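Local coordinates for hypothetical protein Atu0120 (Agrobacterium tumefaciens, PDB 2I6H) that is of unknown function but belongs to the bacterial DUF924 family and folds into an array of helices with no strands, at residues A[31-36]-A[58-63]; A[74-79]-A[83-88]; A[113-118]-A[136-141]. One frame throughout, in Å; residues are numbered along the deposited sequence.

Contact 1: residues A[31-36]-A[58-63]; sequences AADIVD and HDRFRD
Ile34 and Phe61 mark the nearest approach of the two backbones, their CA atoms 7.6 Å apart. The axes of the helical segments 31-36 and 58-63 approach to 11.1 Å, with N-to-C directions 145° apart. This wide, skewed antiparallel helix pair joins helices 29-41 and 51-69 of an all-helical fold, and side chains rather than backbones bridge the gap. The chief contact is CH-pi: Ile34 CG1 stands 3.5 Å from the centroid of the Phe61 ring and only 11° off its normal. The opposite face of that ring is backed by Arg60 CB, 3.4 Å above the plane, so the phenyl group is held between an aliphatic carbon from each helix. Phe37 adds an edge-to-face ring contact.

Toward solvent the packing gives way to a water-bridged polar pair. Bends at chi2 and chi3 curl the Arg60 chain so that its guanidinium reaches Asp33, one face of the group lying against Phe61 CZ. Asp33 OD2 and Arg60 NH2 remain 4.2 Å apart, too far for a direct salt bridge. A water set to one side of the pair links them, donating to Asp33 OD2 and accepting from Arg60 NH2, 2.9 Å from each. Both waters of the contact lie at the guanidinium edge, in its plane; the second accepts from Arg60 NH1 and donates to the backbone Asp33 O at 2.7 Å.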
loop_
_atom_site.group_PDB
_atom_site.type_symbol
_atom_site.label_atom_id
_atom_site.label_comp_id
_atom_site.label_asym_id
_atom_site.label_seq_id
_atom_site.Cartn_x
_atom_site.Cartn_y
_atom_site.Cartn_z
ATOM N N ALA A 31 19.185 19.888 -3.382
ATOM C CA ALA A 31 17.913 19.470 -2.761
ATOM C C ALA A 31 16.819 19.298 -3.832
ATOM O O ALA A 31 16.069 18.308 -3.834
ATOM C CB ALA A 31 17.474 20.489 -1.667
ATOM N N ALA A 32 16.752 20.248 -4.751
ATOM C CA ALA A 32 15.759 20.190 -5.833
ATOM C C ALA A 32 16.027 18.984 -6.748
ATOM O O ALA A 32 15.090 18.326 -7.217
ATOM C CB ALA A 32 15.757 21.489 -6.637
ATOM N N ASP A 33 17.296 18.736 -7.034
ATOM C CA ASP A 33 17.690 17.533 -7.809
ATOM C C ASP A 33 17.196 16.254 -7.162
ATOM O O ASP A 33 16.767 15.343 -7.875
ATOM C CB ASP A 33 19.225 17.427 -7.981
ATOM C CG ASP A 33 19.811 18.502 -8.906
ATOM O OD1 ASP A 33 19.039 19.197 -9.597
ATOM O OD2 ASP A 33 21.070 18.628 -8.927
ATOM N N ILE A 34 17.324 16.135 -5.827
ATOM C CA ILE A 34 16.931 14.897 -5.131
ATOM C C ILE A 34 15.421 14.713 -5.311
ATOM O O ILE A 34 14.934 13.615 -5.659
ATOM C CB ILE A 34 17.349 14.946 -3.629
ATOM C CG1 ILE A 34 18.886 14.825 -3.537
ATOM C CG2 ILE A 34 16.607 13.887 -2.816
ATOM C CD1 ILE A 34 19.446 15.342 -2.184
ATOM N N VAL A 35 14.686 15.796 -5.073
ATOM C CA VAL A 35 13.230 15.736 -5.155
ATOM C C VAL A 35 12.789 15.417 -6.594
ATOM O O VAL A 35 11.943 14.527 -6.806
ATOM C CB VAL A 35 12.561 17.023 -4.595
ATOM C CG1 VAL A 35 11.015 16.970 -4.840
ATOM C CG2 VAL A 35 12.864 17.155 -3.056
ATOM N N ASP A 36 13.395 16.097 -7.570
ATOM C CA ASP A 36 13.123 15.815 -9.007
ATOM C C ASP A 36 13.367 14.330 -9.357
ATOM O O ASP A 36 12.582 13.692 -10.047
ATOM C CB ASP A 36 14.019 16.687 -9.880
ATOM C CG ASP A 36 13.511 18.103 -10.015
ATOM O OD1 ASP A 36 12.394 18.391 -9.522
ATOM O OD2 ASP A 36 14.237 18.914 -10.619
ATOM N N HIS A 58 22.113 5.409 -5.441
ATOM C CA HIS A 58 23.461 5.486 -4.857
ATOM C C HIS A 58 24.449 6.304 -5.730
ATOM O O HIS A 58 25.201 7.156 -5.206
ATOM C CB HIS A 58 24.000 4.072 -4.632
ATOM C CG HIS A 58 25.318 4.039 -3.931
ATOM N ND1 HIS A 58 26.514 4.201 -4.598
ATOM C CD2 HIS A 58 25.628 3.895 -2.614
ATOM C CE1 HIS A 58 27.510 4.127 -3.725
ATOM N NE2 HIS A 58 26.996 3.948 -2.515
ATOM N N ASP A 59 24.444 6.044 -7.047
ATOM C CA ASP A 59 25.294 6.790 -7.974
ATOM C C ASP A 59 25.066 8.300 -7.868
ATOM O O ASP A 59 26.035 9.080 -7.841
ATOM C CB ASP A 59 25.087 6.299 -9.414
ATOM C CG ASP A 59 25.986 7.015 -10.430
ATOM O OD1 ASP A 59 27.190 7.212 -10.172
ATOM O OD2 ASP A 59 25.485 7.354 -11.527
ATOM N N ARG A 60 23.808 8.714 -7.806
ATOM C CA ARG A 60 23.452 10.145 -7.723
ATOM C C ARG A 60 23.806 10.765 -6.349
ATOM O O ARG A 60 24.421 11.842 -6.297
ATOM C CB ARG A 60 21.948 10.349 -7.996
ATOM C CG ARG A 60 21.498 10.083 -9.459
ATOM C CD ARG A 60 21.933 11.122 -10.487
ATOM N NE ARG A 60 21.751 12.522 -10.111
ATOM C CZ ARG A 60 20.680 13.285 -10.349
ATOM N NH1 ARG A 60 19.598 12.813 -10.965
ATOM N NH2 ARG A 60 20.700 14.565 -9.967
ATOM N N PHE A 61 23.379 10.111 -5.272
ATOM C CA PHE A 61 23.194 10.804 -3.992
ATOM C C PHE A 61 23.928 10.236 -2.784
ATOM O O PHE A 61 23.661 10.655 -1.655
ATOM C CB PHE A 61 21.692 11.063 -3.725
ATOM C CG PHE A 61 21.027 11.870 -4.811
ATOM C CD1 PHE A 61 21.583 13.100 -5.225
ATOM C CD2 PHE A 61 19.861 11.403 -5.432
ATOM C CE1 PHE A 61 20.996 13.862 -6.269
ATOM C CE2 PHE A 61 19.244 12.136 -6.451
ATOM C CZ PHE A 61 19.814 13.381 -6.880
ATOM N N ARG A 62 24.865 9.295 -3.009
ATOM C CA ARG A 62 25.680 8.826 -1.870
ATOM C C ARG A 62 26.334 10.004 -1.137
ATOM O O ARG A 62 26.254 10.085 0.082
ATOM C CB ARG A 62 26.745 7.792 -2.285
ATOM C CG ARG A 62 27.617 7.346 -1.118
ATOM C CD ARG A 62 28.917 8.159 -1.084
ATOM N NE ARG A 62 29.767 7.744 0.046
ATOM C CZ ARG A 62 30.486 8.567 0.802
ATOM N NH1 ARG A 62 31.177 8.066 1.829
ATOM N NH2 ARG A 62 30.544 9.883 0.541
ATOM N N ASP A 63 26.982 10.916 -1.871
ATOM C CA ASP A 63 27.679 12.045 -1.210
ATOM C C ASP A 63 26.712 12.912 -0.408
ATOM O O ASP A 63 27.035 13.341 0.707
ATOM C CB ASP A 63 28.462 12.893 -2.227
ATOM C CG ASP A 63 29.711 12.199 -2.711
ATOM O OD1 ASP A 63 30.128 11.172 -2.093
ATOM O OD2 ASP A 63 30.272 12.658 -3.730
HETATM O O HOH W 1 17.427 15.071 -10.519
HETATM O O HOH W 2 22.687 16.287 -8.686
#

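Contact 2: residues A[74-79]-A[83-88]; sequences DGWLEG and SLALML. With CA (calcium ion), chain C.
The N-terminal end of helix 80-97 is folded back against the turn that leads into it, with Gly79 at the N-cap position and a short 3-10 segment, 76-78, just ahead. Leu77 and Ser83 are nearest across the contact, CA to CA 5.0 Å. Ser83 N donates to Gly79 O at 2.9 Å, the first-turn bond of the helix; it is bent, with an N-H...O angle of 144°, and the donor stands 37° out of the carbonyl plane. The Ser83 hydroxyl lies between two backbone oxygens, with OG 2.9 Å from Gly79 O and 3.1 Å from Trp76 O; Ser82 OG also hydrogen-bonds to Trp76 O. Ser83 OG is placed there by a chi1 of -71°, which swings it beside the backbone N of its own residue.

Apolar packing takes over two to three residues further on. Trp76 CZ3 meets Ala85 CB at 3.7 Å, and Trp76 CE3 meets Leu86 CD2 at 3.8 Å, both obliquely to the indole. The other branch of Leu86, CD1, reaches Leu77 CD2 at 4.0 Å, the two leucines crossing at about a right angle. Glu78 points the other way and binds the calcium ion through both carboxylate oxygens, OE1 at 2.5 Å, with a water as a further ligand.

The indole nitrogen of Trp76 is hydrogen-bonded to Met23 O, while its ring packs on Leu30, Ala31 and Ile34 of helix 29-41. Asp74 and Leu77 of the turn, and selenomethionine Met87 of the helix, pack on Phe114 of helix 108-120; the turn thus meets helix 29-41 through Trp76 and helix 108-120 through Leu77.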
loop_
_atom_site.group_PDB
_atom_site.type_symbol
_atom_site.label_atom_id
_atom_site.label_comp_id
_atom_site.label_asym_id
_atom_site.label_seq_id
_atom_site.Cartn_x
_atom_site.Cartn_y
_atom_site.Cartn_z
ATOM N N ASP A 74 21.547 20.982 7.540
ATOM C CA ASP A 74 20.454 21.305 8.457
ATOM C C ASP A 74 19.640 22.484 7.945
ATOM O O ASP A 74 18.474 22.610 8.282
ATOM C CB ASP A 74 20.941 21.662 9.884
ATOM C CG ASP A 74 21.545 20.457 10.651
ATOM O OD1 ASP A 74 21.917 19.429 10.053
ATOM O OD2 ASP A 74 21.668 20.575 11.901
ATOM N N GLY A 75 20.291 23.356 7.187
ATOM C CA GLY A 75 19.642 24.504 6.566
ATOM C C GLY A 75 18.476 24.124 5.662
ATOM O O GLY A 75 17.615 24.964 5.370
ATOM N N TRP A 76 18.447 22.872 5.199
ATOM C CA TRP A 76 17.339 22.402 4.343
ATOM C C TRP A 76 16.010 22.352 5.094
ATOM O O TRP A 76 14.933 22.285 4.485
ATOM C CB TRP A 76 17.670 21.026 3.722
ATOM C CG TRP A 76 18.757 21.091 2.684
ATOM C CD1 TRP A 76 19.622 22.148 2.435
ATOM C CD2 TRP A 76 19.118 20.054 1.769
ATOM N NE1 TRP A 76 20.512 21.806 1.416
ATOM C CE2 TRP A 76 20.217 20.532 0.984
ATOM C CE3 TRP A 76 18.632 18.763 1.530
ATOM C CZ2 TRP A 76 20.820 19.755 -0.014
ATOM C CZ3 TRP A 76 19.248 17.987 0.509
ATOM C CH2 TRP A 76 20.317 18.499 -0.245
ATOM N N LEU A 77 16.080 22.373 6.425
ATOM C CA LEU A 77 14.841 22.454 7.213
ATOM C C LEU A 77 14.051 23.745 6.904
ATOM O O LEU A 77 12.859 23.832 7.204
ATOM C CB LEU A 77 15.142 22.354 8.716
ATOM C CG LEU A 77 15.533 20.931 9.189
ATOM C CD1 LEU A 77 16.080 21.011 10.627
ATOM C CD2 LEU A 77 14.333 19.909 9.061
ATOM N N GLU A 78 14.717 24.742 6.311
ATOM C CA GLU A 78 14.013 26.001 5.999
ATOM C C GLU A 78 12.909 25.853 4.918
ATOM O O GLU A 78 11.933 26.645 4.907
ATOM C CB GLU A 78 15.037 27.075 5.602
ATOM C CG GLU A 78 14.382 28.396 5.318
ATOM C CD GLU A 78 15.381 29.529 4.993
ATOM O OE1 GLU A 78 16.605 29.392 5.175
ATOM O OE2 GLU A 78 14.892 30.592 4.538
ATOM N N GLY A 79 13.063 24.876 4.010
ATOM C CA GLY A 79 12.154 24.711 2.848
ATOM C C GLY A 79 11.373 23.400 2.933
ATOM O O GLY A 79 11.879 22.410 3.473
ATOM N N SER A 83 13.257 19.906 2.872
ATOM C CA SER A 83 13.081 19.006 4.032
ATOM C C SER A 83 12.662 17.609 3.558
ATOM O O SER A 83 13.114 16.623 4.106
ATOM C CB SER A 83 12.056 19.525 5.033
ATOM O OG SER A 83 12.555 20.660 5.731
ATOM N N LEU A 84 11.795 17.556 2.546
ATOM C CA LEU A 84 11.498 16.272 1.886
ATOM C C LEU A 84 12.799 15.578 1.425
ATOM O O LEU A 84 12.975 14.372 1.616
ATOM C CB LEU A 84 10.530 16.484 0.680
ATOM C CG LEU A 84 10.225 15.236 -0.191
ATOM C CD1 LEU A 84 9.696 14.076 0.704
ATOM C CD2 LEU A 84 9.237 15.547 -1.334
ATOM N N ALA A 85 13.701 16.328 0.776
ATOM C CA ALA A 85 14.995 15.787 0.374
ATOM C C ALA A 85 15.749 15.172 1.568
ATOM O O ALA A 85 16.369 14.106 1.416
ATOM C CB ALA A 85 15.859 16.857 -0.313
ATOM N N LEU A 86 15.738 15.857 2.717
ATOM C CA LEU A 86 16.339 15.282 3.939
ATOM C C LEU A 86 15.730 13.906 4.288
ATOM O O LEU A 86 16.472 12.975 4.634
ATOM C CB LEU A 86 16.205 16.225 5.127
ATOM C CG LEU A 86 17.062 17.500 5.076
ATOM C CD1 LEU A 86 16.755 18.345 6.318
ATOM C CD2 LEU A 86 18.597 17.144 4.993
HETATM N N MSE A 87 14.407 13.786 4.201
HETATM C CA MSE A 87 13.727 12.525 4.511
HETATM C C MSE A 87 14.236 11.438 3.548
HETATM O O MSE A 87 14.549 10.301 3.956
HETATM C CB MSE A 87 12.207 12.642 4.303
HETATM C CG MSE A 87 11.507 13.686 5.074
HETATM SE SE MSE A 87 11.697 13.370 7.041
HETATM C CE MSE A 87 13.111 14.622 7.364
ATOM N N LEU A 88 14.337 11.801 2.275
ATOM C CA LEU A 88 14.732 10.858 1.221
ATOM C C LEU A 88 16.169 10.422 1.435
ATOM O O LEU A 88 16.508 9.231 1.284
ATOM C CB LEU A 88 14.543 11.499 -0.142
ATOM C CG LEU A 88 13.082 11.812 -0.447
ATOM C CD1 LEU A 88 13.041 12.479 -1.838
ATOM C CD2 LEU A 88 12.177 10.575 -0.388
HETATM CA CA CA C . 17.042 31.678 4.174
HETATM O O HOH W 3 17.152 30.402 2.046
#

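Contact 3: residues A[113-118]-A[136-141]; sequences FFADEA and YLPFSH
The Phe139 ring meets helix 108-120 with its CE2 and CZ atoms, and Ala115 CB approaches CE2 of the ring at 3.5 Å along an oblique line. Beside this, Asp116 N comes to 3.7 Å from Phe139 CZ, again obliquely. At the rim, in the ring plane, lies Tyr136 CA, from the turn that opens the same segment.

Ala115 is the centre of the joint. Its CA is 6.9 Å from that of Pro138, the nearest backbone approach, and its methyl group projects toward the short helix 137-140. There it touches both Phe139 and the Pro138 ring, whose CG is 4.1 Å from Ala115 CB. A chi1 of -60° sets Phe139 CG beside its own backbone N, and from there the ring extends across to the longer helix. Ile119, one turn further along helix 108-120, also packs on this ring, and Arg150 and Ala151 of helix 145-155 reach it too, so Phe139 joins three helices.

No hydrogen bond or salt bridge crosses between the segments. It is the backbone of Asp116, through N, that comes nearest the ring, while the carboxylate is engaged elsewhere, OD1 in a salt bridge to Arg150. With a methyl, a proline ring and the CE2-CZ end of a phenyl ring supplying the surfaces, the contact rests on shape fit and van der Waals packing among buried groups.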
loop_
_atom_site.group_PDB
_atom_site.type_symbol
_atom_site.label_atom_id
_atom_site.label_comp_id
_atom_site.label_asym_id
_atom_site.label_seq_id
_atom_site.Cartn_x
_atom_site.Cartn_y
_atom_site.Cartn_z
ATOM N N PHE A 113 14.271 13.092 14.019
ATOM C CA PHE A 113 14.481 14.408 14.614
ATOM C C PHE A 113 14.105 15.472 13.555
ATOM O O PHE A 113 13.350 16.449 13.828
ATOM C CB PHE A 113 15.962 14.542 15.011
ATOM C CG PHE A 113 16.342 15.920 15.434
ATOM C CD1 PHE A 113 15.900 16.431 16.658
ATOM C CD2 PHE A 113 17.068 16.736 14.593
ATOM C CE1 PHE A 113 16.246 17.757 17.051
ATOM C CE2 PHE A 113 17.421 18.047 14.965
ATOM C CZ PHE A 113 16.992 18.561 16.198
ATOM N N PHE A 114 14.602 15.277 12.332
ATOM C CA PHE A 114 14.252 16.185 11.254
ATOM C C PHE A 114 12.784 16.116 10.838
ATOM O O PHE A 114 12.197 17.159 10.527
ATOM C CB PHE A 114 15.111 15.932 10.035
ATOM C CG PHE A 114 16.535 16.485 10.135
ATOM C CD1 PHE A 114 16.914 17.490 11.025
ATOM C CD2 PHE A 114 17.496 15.967 9.270
ATOM C CE1 PHE A 114 18.303 17.966 11.047
ATOM C CE2 PHE A 114 18.833 16.443 9.271
ATOM C CZ PHE A 114 19.214 17.466 10.147
ATOM N N ALA A 115 12.191 14.915 10.822
ATOM C CA ALA A 115 10.748 14.778 10.475
ATOM C C ALA A 115 9.892 15.605 11.454
ATOM O O ALA A 115 9.015 16.380 11.049
ATOM C CB ALA A 115 10.289 13.310 10.489
ATOM N N ASP A 116 10.187 15.448 12.735
ATOM C CA ASP A 116 9.508 16.239 13.780
ATOM C C ASP A 116 9.596 17.761 13.501
ATOM O O ASP A 116 8.573 18.504 13.538
ATOM C CB ASP A 116 10.135 15.926 15.144
ATOM C CG ASP A 116 9.497 16.769 16.281
ATOM O OD1 ASP A 116 8.296 16.569 16.604
ATOM O OD2 ASP A 116 10.206 17.675 16.787
ATOM N N GLU A 117 10.807 18.215 13.208
ATOM C CA GLU A 117 11.044 19.639 12.940
ATOM C C GLU A 117 10.303 20.108 11.673
ATOM O O GLU A 117 9.686 21.180 11.662
ATOM C CB GLU A 117 12.539 19.967 12.869
ATOM C CG GLU A 117 12.809 21.473 12.655
ATOM C CD GLU A 117 12.146 22.401 13.708
ATOM O OE1 GLU A 117 11.855 21.958 14.857
ATOM O OE2 GLU A 117 11.928 23.588 13.346
ATOM N N ALA A 118 10.336 19.285 10.631
ATOM C CA ALA A 118 9.649 19.597 9.373
ATOM C C ALA A 118 8.141 19.700 9.573
ATOM O O ALA A 118 7.506 20.620 9.045
ATOM C CB ALA A 118 10.008 18.530 8.287
ATOM N N TYR A 136 6.483 10.922 7.215
ATOM C CA TYR A 136 5.860 10.106 8.297
ATOM C C TYR A 136 6.578 8.772 8.484
ATOM O O TYR A 136 6.580 8.179 9.576
ATOM C CB TYR A 136 4.373 9.866 7.968
ATOM C CG TYR A 136 3.587 11.147 7.689
ATOM C CD1 TYR A 136 4.002 12.402 8.207
ATOM C CD2 TYR A 136 2.398 11.083 6.943
ATOM C CE1 TYR A 136 3.225 13.567 7.936
ATOM C CE2 TYR A 136 1.631 12.227 6.670
ATOM C CZ TYR A 136 2.049 13.451 7.176
ATOM O OH TYR A 136 1.292 14.584 6.910
ATOM N N LEU A 137 7.184 8.286 7.394
ATOM C CA LEU A 137 7.869 7.000 7.438
ATOM C C LEU A 137 8.944 6.904 8.550
ATOM O O LEU A 137 9.101 5.818 9.131
ATOM C CB LEU A 137 8.439 6.611 6.050
ATOM C CG LEU A 137 7.342 6.299 5.003
ATOM C CD1 LEU A 137 8.001 6.079 3.646
ATOM C CD2 LEU A 137 6.591 5.033 5.431
ATOM N N PRO A 138 9.703 8.000 8.830
ATOM C CA PRO A 138 10.668 7.904 9.949
ATOM C C PRO A 138 9.974 7.479 11.264
ATOM O O PRO A 138 10.574 6.771 12.068
ATOM C CB PRO A 138 11.286 9.315 10.025
ATOM C CG PRO A 138 11.224 9.803 8.602
ATOM C CD PRO A 138 9.809 9.305 8.150
ATOM N N PHE A 139 8.712 7.873 11.448
ATOM C CA PHE A 139 7.998 7.479 12.682
ATOM C C PHE A 139 7.642 5.980 12.634
ATOM O O PHE A 139 7.801 5.282 13.643
ATOM C CB PHE A 139 6.799 8.390 12.926
ATOM C CG PHE A 139 7.195 9.833 13.082
ATOM C CD1 PHE A 139 7.812 10.253 14.267
ATOM C CD2 PHE A 139 7.016 10.740 12.024
ATOM C CE1 PHE A 139 8.202 11.619 14.442
ATOM C CE2 PHE A 139 7.421 12.094 12.176
ATOM C CZ PHE A 139 8.010 12.519 13.387
ATOM N N SER A 140 7.231 5.484 11.465
ATOM C CA SER A 140 6.968 4.051 11.296
ATOM C C SER A 140 8.236 3.214 11.498
ATOM O O SER A 140 8.176 2.037 11.872
ATOM C CB SER A 140 6.394 3.794 9.900
ATOM O OG SER A 140 5.020 4.149 9.887
ATOM N N HIS A 141 9.391 3.812 11.216
ATOM C CA HIS A 141 10.663 3.080 11.279
ATOM C C HIS A 141 11.333 3.107 12.641
ATOM O O HIS A 141 12.326 2.419 12.844
ATOM C CB HIS A 141 11.633 3.594 10.184
ATOM C CG HIS A 141 11.146 3.332 8.789
ATOM N ND1 HIS A 141 11.440 4.161 7.731
ATOM C CD2 HIS A 141 10.388 2.324 8.283
ATOM C CE1 HIS A 141 10.867 3.686 6.632
ATOM N NE2 HIS A 141 10.231 2.568 6.934
#

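Overall arrangement
The contacts follow one another along the chain. No two of them share a helix, but helix 80-97 of contact 2 also packs on residues of contacts 1 and 3: Ala85 CB lies 4.0 Å from Ile34 CG2 of contact 1, and Met87 CE lies 3.6 Å from Ala115 N of contact 3. Contacts 1 and 3 do not touch, their nearest atoms being about 12 Å apart. Contacts 2 and 3 are buried, whereas contact 1 is partly buried. Chemistry follows place: contact 1 sets an aromatic face beside water-bridged charges, contact 2 adds direct backbone hydrogen bonding at a helix start, and contact 3, nearest the centre of the chain, is apolar across its segments.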